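Local coordinates for zona pellucida sperm-binding protein 1 (Gallus gallus, PDB 6GF6) that probably cross-links the filaments of the egg coat as a homodimer held by its N-terminal ZP-N1 domain, the part described here, at residues Asp13-Pro25 with Asp60-Val74. The protein carries 2 engineered substitutions. Residues are numbered along the deposited sequence; the frame is centred on the assembly and turned at random.
Sequences DCGDFGMQLLAYP and DGGLIFSAGYEGCHV
Tyr-69 lays its ring over the backbone of Gly-18, whose CA sits 3.7 Å from the ring centroid, almost on the normal, in a CH-pi contact. Gly-18 has no room for a side chain, since a CB would collide with Ala-67 O. From this position the phenol reaches across the turn between strands 9-14 and 18-24 and donates to Gly-15 O, OH to O 2.6 Å, tilted 31° from the carbonyl plane. Tyr-69 is gripped at its other end too: its N binds Phe-17 O at 3.1 Å. Met-19 meets the ring at its edge. With CG set between the backbone N and carbonyl carbon (chi1 41°) and the chain extended beyond, its CE lies near the ring plane, 4.0 Å from Tyr-69 CD1, and also touches Val-74.

Beyond this end, strands 18-24 and 63-68 pair antiparallel as the two central strands of a four-stranded sheet, through six backbone hydrogen bonds from Met-19 with Ala-67 to Ala-23 with Leu-63. Met-19, Leu-21, Leu-63 and Phe-65 share the face that packs on strands 30-36 and 96-107, the interior of this immunoglobulin-like sandwich; Leu-63 CD1 meets Pro-25 CG at 4.2 Å. On the other face a water links Gln-20 OE1 to Ser-66 OG, while Gln-20 NE2 donates to the anti lone pair of Asp-13 OD2 at 2.9 Å.

A leucine in place of Tyr-69 would probably leave Gly-15 O without its phenol donor and the tight turn less firmly tied. The chemistry thus joins an apolar interior to a mixed outer face, where Gln-20 and Ser-66 meet Phe-39 and Phe-43 of the second subunit beside Leu-22 and Ile-64; Tyr-69, with the Gly-15 N to Gly-18 O bond, is placed to hold the turn whose N-H groups Glu-38 of that subunit binds.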
loop_
_atom_site.group_PDB
_atom_site.type_symbol
_atom_site.label_atom_id
_atom_site.label_comp_id
_atom_site.label_asym_id
_atom_site.label_seq_id
_atom_site.Cartn_x
_atom_site.Cartn_y
_atom_site.Cartn_z
ATOM N N ASP B 13 -5.598 1.435 13.182
ATOM C CA ASP B 13 -6.915 1.726 12.640
ATOM C C ASP B 13 -7.436 0.513 11.881
ATOM O O ASP B 13 -6.684 -0.150 11.156
ATOM C CB ASP B 13 -6.864 2.934 11.689
ATOM C CG ASP B 13 -6.388 4.202 12.374
ATOM O OD1 ASP B 13 -6.820 4.455 13.515
ATOM O OD2 ASP B 13 -5.555 4.929 11.788
ATOM N N CYS B 14 -8.718 0.214 12.066
ATOM C CA CYS B 14 -9.401 -0.815 11.294
ATOM C C CYS B 14 -10.137 -0.140 10.145
ATOM O O CYS B 14 -11.040 0.662 10.380
ATOM C CB CYS B 14 -10.386 -1.599 12.159
ATOM S SG CYS B 14 -9.621 -2.541 13.488
ATOM N N GLY B 15 -9.772 -0.489 8.912
ATOM C CA GLY B 15 -10.452 0.011 7.738
ATOM C C GLY B 15 -11.421 -1.011 7.171
ATOM O O GLY B 15 -11.720 -2.040 7.779
ATOM N N ASP B 16 -11.905 -0.716 5.962
ATOM C CA ASP B 16 -12.869 -1.596 5.310
ATOM C C ASP B 16 -12.188 -2.788 4.643
ATOM O O ASP B 16 -12.796 -3.860 4.542
ATOM C CB ASP B 16 -13.709 -0.815 4.290
ATOM C CG ASP B 16 -14.553 0.291 4.940
ATOM O OD1 ASP B 16 -15.009 0.114 6.093
ATOM O OD2 ASP B 16 -14.745 1.351 4.295
ATOM N N PHE B 17 -10.961 -2.611 4.138
ATOM C CA PHE B 17 -10.257 -3.673 3.433
ATOM C C PHE B 17 -8.970 -4.113 4.113
ATOM O O PHE B 17 -8.456 -5.186 3.790
ATOM C CB PHE B 17 -9.949 -3.208 2.003
ATOM C CG PHE B 17 -11.188 -2.839 1.235
ATOM C CD1 PHE B 17 -11.918 -3.800 0.556
ATOM C CD2 PHE B 17 -11.649 -1.530 1.239
ATOM C CE1 PHE B 17 -13.070 -3.455 -0.135
ATOM C CE2 PHE B 17 -12.798 -1.182 0.552
ATOM C CZ PHE B 17 -13.509 -2.142 -0.135
ATOM N N GLY B 18 -8.444 -3.324 5.033
ATOM C CA GLY B 18 -7.246 -3.681 5.750
ATOM C C GLY B 18 -7.120 -2.862 7.012
ATOM O O GLY B 18 -8.076 -2.228 7.460
ATOM N N MET B 19 -5.918 -2.879 7.582
ATOM C CA MET B 19 -5.628 -2.155 8.811
ATOM C C MET B 19 -4.235 -1.552 8.718
ATOM O O MET B 19 -3.407 -1.971 7.905
ATOM C CB MET B 19 -5.736 -3.071 10.037
ATOM C CG MET B 19 -5.148 -4.455 9.813
ATOM S SD MET B 19 -5.426 -5.580 11.192
ATOM C CE MET B 19 -5.414 -7.154 10.338
ATOM N N GLN B 20 -3.984 -0.554 9.563
ATOM C CA GLN B 20 -2.692 0.112 9.603
ATOM C C GLN B 20 -2.290 0.373 11.047
ATOM O O GLN B 20 -3.133 0.700 11.884
ATOM C CB GLN B 20 -2.704 1.430 8.814
ATOM C CG GLN B 20 -3.647 2.484 9.363
ATOM C CD GLN B 20 -3.417 3.848 8.746
ATOM O OE1 GLN B 20 -2.641 3.992 7.800
ATOM N NE2 GLN B 20 -4.088 4.860 9.281
ATOM N N LEU B 21 -0.997 0.221 11.325
ATOM C CA LEU B 21 -0.403 0.459 12.635
ATOM C C LEU B 21 0.563 1.631 12.531
ATOM O O LEU B 21 1.492 1.598 11.718
ATOM C CB LEU B 21 0.308 -0.804 13.125
ATOM C CG LEU B 21 1.070 -0.784 14.445
ATOM C CD1 LEU B 21 0.193 -0.354 15.585
ATOM C CD2 LEU B 21 1.607 -2.169 14.710
ATOM N N LEU B 22 0.339 2.668 13.337
ATOM C CA LEU B 22 1.149 3.879 13.294
ATOM C C LEU B 22 1.961 4.004 14.577
ATOM O O LEU B 22 1.419 3.864 15.677
ATOM C CB LEU B 22 0.278 5.116 13.087
ATOM C CG LEU B 22 -0.572 5.107 11.814
ATOM C CD1 LEU B 22 -1.894 4.386 12.038
ATOM C CD2 LEU B 22 -0.810 6.527 11.337
ATOM N N ALA B 23 3.261 4.251 14.429
ATOM C CA ALA B 23 4.182 4.381 15.551
ATOM C C ALA B 23 4.970 5.673 15.416
ATOM O O ALA B 23 5.328 6.078 14.306
ATOM C CB ALA B 23 5.152 3.188 15.621
ATOM N N TYR B 24 5.249 6.310 16.554
ATOM C CA TYR B 24 5.882 7.628 16.588
ATOM C C TYR B 24 7.119 7.576 17.478
ATOM O O TYR B 24 7.083 7.982 18.648
ATOM C CB TYR B 24 4.885 8.688 17.059
ATOM C CG TYR B 24 3.630 8.740 16.211
ATOM C CD1 TYR B 24 2.544 7.912 16.487
ATOM C CD2 TYR B 24 3.540 9.594 15.123
ATOM C CE1 TYR B 24 1.397 7.952 15.711
ATOM C CE2 TYR B 24 2.399 9.640 14.339
ATOM C CZ TYR B 24 1.332 8.817 14.637
ATOM O OH TYR B 24 0.199 8.862 13.858
ATOM N N PRO B 25 8.239 7.095 16.949
ATOM C CA PRO B 25 9.472 7.043 17.747
ATOM C C PRO B 25 10.067 8.430 17.966
ATOM O O PRO B 25 9.899 9.353 17.167
ATOM C CB PRO B 25 10.398 6.157 16.908
ATOM C CG PRO B 25 9.921 6.332 15.519
ATOM C CD PRO B 25 8.434 6.543 15.599
ATOM N N ASP B 60 5.117 13.258 8.618
ATOM C CA ASP B 60 5.506 13.723 9.941
ATOM C C ASP B 60 6.658 12.923 10.537
ATOM O O ASP B 60 7.026 13.167 11.691
ATOM C CB ASP B 60 4.303 13.664 10.890
ATOM C CG ASP B 60 3.629 12.302 10.900
ATOM O OD1 ASP B 60 4.152 11.364 10.258
ATOM O OD2 ASP B 60 2.570 12.170 11.553
ATOM N N GLY B 61 7.237 11.985 9.785
ATOM C CA GLY B 61 8.272 11.116 10.308
ATOM C C GLY B 61 7.766 9.882 11.026
ATOM O O GLY B 61 8.584 9.085 11.505
ATOM N N GLY B 62 6.447 9.706 11.133
ATOM C CA GLY B 62 5.905 8.503 11.732
ATOM C C GLY B 62 5.984 7.318 10.785
ATOM O O GLY B 62 6.008 7.463 9.563
ATOM N N LEU B 63 6.030 6.125 11.367
ATOM C CA LEU B 63 6.148 4.887 10.607
ATOM C C LEU B 63 4.806 4.170 10.553
ATOM O O LEU B 63 4.062 4.141 11.538
ATOM C CB LEU B 63 7.220 3.984 11.213
ATOM C CG LEU B 63 8.590 4.676 11.314
ATOM C CD1 LEU B 63 9.587 3.860 12.116
ATOM C CD2 LEU B 63 9.143 4.966 9.930
ATOM N N ILE B 64 4.486 3.635 9.378
ATOM C CA ILE B 64 3.168 3.091 9.077
ATOM C C ILE B 64 3.349 1.656 8.608
ATOM O O ILE B 64 4.052 1.408 7.621
ATOM C CB ILE B 64 2.448 3.924 8.007
ATOM C CG1 ILE B 64 2.343 5.392 8.443
ATOM C CG2 ILE B 64 1.067 3.354 7.736
ATOM C CD1 ILE B 64 1.909 6.336 7.333
ATOM N N PHE B 65 2.687 0.723 9.283
ATOM C CA PHE B 65 2.588 -0.661 8.839
ATOM C C PHE B 65 1.168 -0.890 8.334
ATOM O O PHE B 65 0.207 -0.657 9.074
ATOM C CB PHE B 65 2.896 -1.636 9.972
ATOM C CG PHE B 65 2.605 -3.069 9.620
ATOM C CD1 PHE B 65 3.324 -3.711 8.621
ATOM C CD2 PHE B 65 1.560 -3.749 10.227
ATOM C CE1 PHE B 65 3.053 -5.028 8.288
ATOM C CE2 PHE B 65 1.275 -5.065 9.889
ATOM C CZ PHE B 65 2.016 -5.700 8.915
ATOM N N SER B 66 1.042 -1.291 7.069
ATOM C CA SER B 66 -0.241 -1.542 6.419
ATOM C C SER B 66 -0.410 -3.032 6.137
ATOM O O SER B 66 0.544 -3.697 5.717
ATOM C CB SER B 66 -0.340 -0.764 5.107
ATOM O OG SER B 66 -0.091 0.618 5.320
ATOM N N ALA B 67 -1.615 -3.560 6.387
ATOM C CA ALA B 67 -1.903 -4.977 6.178
ATOM C C ALA B 67 -3.313 -5.174 5.633
ATOM O O ALA B 67 -4.284 -4.725 6.250
ATOM C CB ALA B 67 -1.737 -5.754 7.486
ATOM N N GLY B 68 -3.428 -5.862 4.496
ATOM C CA GLY B 68 -4.733 -6.285 4.012
ATOM C C GLY B 68 -5.311 -7.404 4.860
ATOM O O GLY B 68 -4.586 -8.208 5.450
ATOM N N TYR B 69 -6.647 -7.441 4.944
ATOM C CA TYR B 69 -7.315 -8.452 5.767
ATOM C C TYR B 69 -7.076 -9.873 5.261
ATOM O O TYR B 69 -7.119 -10.821 6.050
ATOM C CB TYR B 69 -8.825 -8.175 5.849
ATOM C CG TYR B 69 -9.216 -6.997 6.714
ATOM C CD1 TYR B 69 -8.543 -6.718 7.892
ATOM C CD2 TYR B 69 -10.263 -6.166 6.353
ATOM C CE1 TYR B 69 -8.895 -5.637 8.683
ATOM C CE2 TYR B 69 -10.622 -5.082 7.137
ATOM C CZ TYR B 69 -9.935 -4.822 8.302
ATOM O OH TYR B 69 -10.293 -3.748 9.091
ATOM N N GLU B 70 -6.805 -10.051 3.969
ATOM C CA GLU B 70 -6.616 -11.381 3.403
ATOM C C GLU B 70 -5.144 -11.754 3.284
ATOM O O GLU B 70 -4.806 -12.704 2.573
ATOM C CB GLU B 70 -7.273 -11.459 2.022
ATOM C CG GLU B 70 -8.761 -11.123 1.994
ATOM C CD GLU B 70 -9.624 -12.211 2.586
ATOM O OE1 GLU B 70 -9.134 -13.351 2.727
ATOM O OE2 GLU B 70 -10.798 -11.926 2.908
ATOM N N GLY B 71 -4.268 -11.062 4.005
ATOM C CA GLY B 71 -2.845 -11.272 3.870
ATOM C C GLY B 71 -2.316 -12.362 4.782
ATOM O O GLY B 71 -3.051 -13.034 5.503
ATOM N N CYS B 72 -1.003 -12.538 4.727
ATOM C CA CYS B 72 -0.359 -13.626 5.446
ATOM C C CYS B 72 -0.463 -13.438 6.945
ATOM O O CYS B 72 -0.175 -12.360 7.476
ATOM C CB CYS B 72 1.114 -13.710 5.089
ATOM S SG CYS B 72 1.450 -14.118 3.417
ATOM N N HIS B 73 -0.814 -14.516 7.631
ATOM C CA HIS B 73 -0.795 -14.602 9.080
ATOM C C HIS B 73 -1.924 -13.820 9.723
ATOM O O HIS B 73 -1.965 -13.718 10.956
ATOM C CB HIS B 73 0.553 -14.134 9.630
ATOM C CG HIS B 73 1.685 -14.976 9.138
ATOM N ND1 HIS B 73 1.725 -16.341 9.328
ATOM C CD2 HIS B 73 2.770 -14.664 8.393
ATOM C CE1 HIS B 73 2.808 -16.829 8.753
ATOM N NE2 HIS B 73 3.461 -15.834 8.180
ATOM N N VAL B 74 -2.831 -13.250 8.939
ATOM C CA VAL B 74 -4.065 -12.701 9.487
ATOM C C VAL B 74 -4.981 -13.879 9.781
ATOM O O VAL B 74 -5.271 -14.688 8.892
ATOM C CB VAL B 74 -4.726 -11.713 8.514
ATOM C CG1 VAL B 74 -5.991 -11.156 9.118
ATOM C CG2 VAL B 74 -3.777 -10.595 8.173
HETATM O O HOH W 1 -1.651 2.801 5.477
HETATM O O HOH W 2 0.073 10.293 11.773
#